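Local structure of uncharacterized protein BAD_0989 (Bifidobacterium adolescentis ATCC 15703, 3CYM) at residues Glu122-Leu127 with Glu198-Ala203. The protein is of unknown function but probably binds nucleic acid and acts as a ribonuclease D-like 3'-5' exonuclease. Sequence-based numbering, arbitrary orientation. Where two conformers were deposited one is given.
Sequences EIAARL and EEFDYA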
ATOM      1  N   GLU A 122     -13.091   1.277  -3.094  1.00 12.53           N
ATOM      2  CA  GLU A 122     -12.419   2.552  -2.944  1.00 17.92           C
ATOM      3  C   GLU A 122     -12.404   3.262  -4.282  1.00 15.17           C
ATOM      4  O   GLU A 122     -12.770   4.423  -4.354  1.00 20.79           O
ATOM      5  CB  GLU A 122     -10.998   2.425  -2.374  1.00 19.45           C
ATOM      6  CG  GLU A 122     -10.277   3.780  -2.294  1.00 22.54           C
ATOM      7  CD  GLU A 122      -9.177   3.849  -1.251  1.00 28.76           C
ATOM      8  OE1 GLU A 122      -8.015   4.055  -1.650  1.00 29.34           O
ATOM      9  OE2 GLU A 122      -9.469   3.710  -0.043  1.00 30.48           O
ATOM     10  N   ILE A 123     -12.010   2.553  -5.336  1.00 14.87           N
ATOM     11  CA  ILE A 123     -11.979   3.128  -6.682  1.00 13.28           C
ATOM     12  C   ILE A 123     -13.349   3.667  -7.115  1.00 16.87           C
ATOM     13  O   ILE A 123     -13.456   4.803  -7.599  1.00 19.29           O
ATOM     14  CB  ILE A 123     -11.389   2.123  -7.703  1.00 14.62           C
ATOM     15  CG1 ILE A 123      -9.886   1.946  -7.448  1.00  8.85           C
ATOM     16  CG2 ILE A 123     -11.662   2.569  -9.133  1.00 11.78           C
ATOM     17  CD1 ILE A 123      -9.185   0.986  -8.392  1.00 20.70           C
ATOM     18  N   ALA A 124     -14.390   2.858  -6.907  1.00 15.24           N
ATOM     19  CA  ALA A 124     -15.777   3.254  -7.159  1.00 15.16           C
ATOM     20  C   ALA A 124     -16.214   4.491  -6.365  1.00 17.57           C
ATOM     21  O   ALA A 124     -16.847   5.383  -6.919  1.00 20.11           O
ATOM     22  CB  ALA A 124     -16.714   2.092  -6.887  1.00 17.74           C
ATOM     23  N   ALA A 125     -15.856   4.561  -5.086  1.00 18.79           N
ATOM     24  CA  ALA A 125     -16.196   5.733  -4.260  1.00 18.64           C
ATOM     25  C   ALA A 125     -15.592   7.038  -4.779  1.00 14.67           C
ATOM     26  O   ALA A 125     -16.259   8.069  -4.768  1.00 15.98           O
ATOM     27  CB  ALA A 125     -15.796   5.503  -2.810  1.00 17.56           C
ATOM     28  N   ARG A 126     -14.344   6.971  -5.239  1.00 15.60           N
ATOM     29  CA  ARG A 126     -13.605   8.113  -5.801  0.50 14.94           C
ATOM     30  C   ARG A 126     -14.242   8.617  -7.089  1.00 13.92           C
ATOM     31  O   ARG A 126     -14.459   9.814  -7.274  1.00 19.37           O
ATOM     32  CB  ARG A 126     -12.164   7.714  -6.143  0.50 17.32           C
ATOM     33  CG  ARG A 126     -11.379   7.028  -5.062  0.50 20.00           C
ATOM     34  CD  ARG A 126     -10.810   8.003  -4.089  0.50 21.34           C
ATOM     35  NE  ARG A 126      -9.609   8.686  -4.559  0.50 23.45           N
ATOM     36  CZ  ARG A 126      -9.563   9.963  -4.929  0.50 24.70           C
ATOM     37  NH1 ARG A 126      -8.417  10.492  -5.337  0.50 26.71           N
ATOM     38  NH2 ARG A 126     -10.655  10.712  -4.904  0.50 16.43           N
ATOM     39  N   LEU A 127     -14.526   7.684  -8.002  1.00 12.21           N
ATOM     40  CA  LEU A 127     -15.220   8.009  -9.265  1.00 17.65           C
ATOM     41  C   LEU A 127     -16.569   8.682  -9.008  1.00 17.58           C
ATOM     42  O   LEU A 127     -16.930   9.632  -9.698  1.00 18.60           O
ATOM     43  CB  LEU A 127     -15.419   6.765 -10.129  1.00 19.98           C
ATOM     44  CG  LEU A 127     -14.217   6.204 -10.900  1.00 15.84           C
ATOM     45  CD1 LEU A 127     -14.520   4.772 -11.256  1.00 13.25           C
ATOM     46  CD2 LEU A 127     -13.922   7.005 -12.155  1.00 22.56           C
ATOM     47  N   GLU A 198     -13.223  -0.445 -16.216  1.00 19.83           N
ATOM     48  CA  GLU A 198     -11.856  -0.223 -16.741  1.00 16.93           C
ATOM     49  C   GLU A 198     -10.821   0.017 -15.638  1.00 20.85           C
ATOM     50  O   GLU A 198      -9.652  -0.380 -15.764  1.00 17.69           O
ATOM     51  CB  GLU A 198     -11.826   0.973 -17.699  1.00 20.45           C
ATOM     52  CG  GLU A 198     -12.397   0.719 -19.083  1.00 17.37           C
ATOM     53  CD  GLU A 198     -12.075   1.836 -20.071  1.00 22.59           C
ATOM     54  OE1 GLU A 198     -12.930   2.130 -20.933  1.00 23.01           O
ATOM     55  OE2 GLU A 198     -10.972   2.418 -19.994  1.00 19.68           O
ATOM     56  N   GLU A 199     -11.249   0.685 -14.566  1.00 17.42           N
ATOM     57  CA  GLU A 199     -10.374   0.947 -13.441  1.00 13.59           C
ATOM     58  C   GLU A 199     -10.145  -0.313 -12.627  1.00 12.95           C
ATOM     59  O   GLU A 199      -9.082  -0.471 -12.030  1.00 16.59           O
ATOM     60  CB  GLU A 199     -10.922   2.066 -12.557  1.00 14.07           C
ATOM     61  CG  GLU A 199     -10.889   3.451 -13.174  1.00 20.31           C
ATOM     62  CD  GLU A 199      -9.500   3.884 -13.576  1.00 23.34           C
ATOM     63  OE1 GLU A 199      -9.265   4.021 -14.797  1.00 27.22           O
ATOM     64  OE2 GLU A 199      -8.645   4.080 -12.683  1.00 27.03           O
ATOM     65  N   PHE A 200     -11.133  -1.212 -12.620  1.00 16.52           N
ATOM     66  CA  PHE A 200     -11.002  -2.503 -11.934  1.00 14.89           C
ATOM     67  C   PHE A 200     -10.063  -3.439 -12.704  1.00 20.64           C
ATOM     68  O   PHE A 200      -9.141  -4.046 -12.123  1.00 20.25           O
ATOM     69  CB  PHE A 200     -12.362  -3.189 -11.769  1.00 11.09           C
ATOM     70  CG  PHE A 200     -13.388  -2.370 -11.041  1.00 13.61           C
ATOM     71  CD1 PHE A 200     -13.021  -1.411 -10.098  1.00  6.32           C
ATOM     72  CD2 PHE A 200     -14.743  -2.589 -11.280  1.00 15.55           C
ATOM     73  CE1 PHE A 200     -13.983  -0.670  -9.438  1.00 12.93           C
ATOM     74  CE2 PHE A 200     -15.709  -1.863 -10.620  1.00 15.78           C
ATOM     75  CZ  PHE A 200     -15.338  -0.905  -9.694  1.00 10.02           C
ATOM     76  N   ASP A 201     -10.318  -3.559 -14.008  1.00 15.36           N
ATOM     77  CA  ASP A 201      -9.457  -4.295 -14.929  1.00 13.68           C
ATOM     78  C   ASP A 201      -7.976  -3.945 -14.761  1.00 13.09           C
ATOM     79  O   ASP A 201      -7.134  -4.832 -14.662  1.00 15.48           O
ATOM     80  CB  ASP A 201      -9.870  -4.002 -16.373  1.00 18.04           C
ATOM     81  CG  ASP A 201     -11.173  -4.672 -16.770  1.00 15.71           C
ATOM     82  OD1 ASP A 201     -11.667  -5.546 -16.030  1.00 19.47           O
ATOM     83  OD2 ASP A 201     -11.697  -4.323 -17.845  1.00 23.15           O
ATOM     84  N   TYR A 202      -7.684  -2.645 -14.724  1.00 14.56           N
ATOM     85  CA  TYR A 202      -6.331  -2.116 -14.592  1.00 18.48           C
ATOM     86  C   TYR A 202      -5.708  -2.376 -13.212  1.00 18.81           C
ATOM     87  O   TYR A 202      -4.518  -2.707 -13.117  1.00 19.81           O
ATOM     88  CB  TYR A 202      -6.348  -0.615 -14.898  1.00 21.27           C
ATOM     89  CG  TYR A 202      -5.055   0.122 -14.613  1.00 22.51           C
ATOM     90  CD1 TYR A 202      -3.971   0.034 -15.486  1.00 24.81           C
ATOM     91  CD2 TYR A 202      -4.930   0.939 -13.484  1.00 21.27           C
ATOM     92  CE1 TYR A 202      -2.790   0.729 -15.229  1.00 28.14           C
ATOM     93  CE2 TYR A 202      -3.756   1.632 -13.217  1.00 19.91           C
ATOM     94  CZ  TYR A 202      -2.696   1.524 -14.092  1.00 23.46           C
ATOM     95  OH  TYR A 202      -1.539   2.211 -13.829  1.00 27.81           O
ATOM     96  N   ALA A 203      -6.505  -2.205 -12.157  1.00 17.65           N
ATOM     97  CA  ALA A 203      -6.060  -2.451 -10.777  1.00 17.02           C
ATOM     98  C   ALA A 203      -5.695  -3.916 -10.549  1.00 17.38           C
ATOM     99  O   ALA A 203      -4.732  -4.219  -9.846  1.00 19.50           O
ATOM    100  CB  ALA A 203      -7.127  -2.025  -9.799  1.00 13.40           C
TER
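Ile-123 reaches across from helix 121-127 to helix 193-207 and meets Glu-199, Phe-200 and Ala-203. Helix 121-127 belongs to the RNase H-like exonuclease domain of the ribonuclease D family and follows edge strand 117-120; helix 193-207 packs against it. The two run roughly antiparallel; the axes of the two short segments make 143° and come within 10.4 Å. No hydrogen bond joins the two segments, and the contact is small and apolar.

Ile-123 can be followed outward. Its CB lies 4.2 Å from CE1 of Phe-200. There the side chain forks. CG2 stands anti to the backbone N and touches CB of Glu-199 at 3.5 Å. It also approaches CE1 of Phe-200 obliquely, at 4.0 Å. CG1 leads the other branch, which is fully extended (chi2 -180°) and carries CD1 to the methyl of Ala-203, 3.9 Å from its CB. CD1 also rests against the backbone O of Glu-199. One branch thus meets Glu-199 and Phe-200, the other the next turn of the helix at Ala-203.

Phe-200 lies alongside Ile-123 but points the other way. The edge of its ring meets CB of Ala-124, 4.3 Å from CZ. Phe-119, in edge strand 117-120 of the mixed sheet, meets the same ring with planes at about 55°. Ala-203 touches Leu-118 of that strand, so helix 193-207 packs on both the strand and the helix that follows it.

Glu-199 gives its aliphatic part to this contact, running roughly perpendicular to Ile-123. Its carboxylate is held elsewhere: OE1 accepts from Trp-419 NE1 and forms a salt bridge with Arg-417, and OE2 is hydrogen-bonded to O3 of a glycerol, probably from the crystallisation liquor. One carbon before the carboxylate, CG of Glu-199 lies 4.3 Å from CD1 of Leu-127.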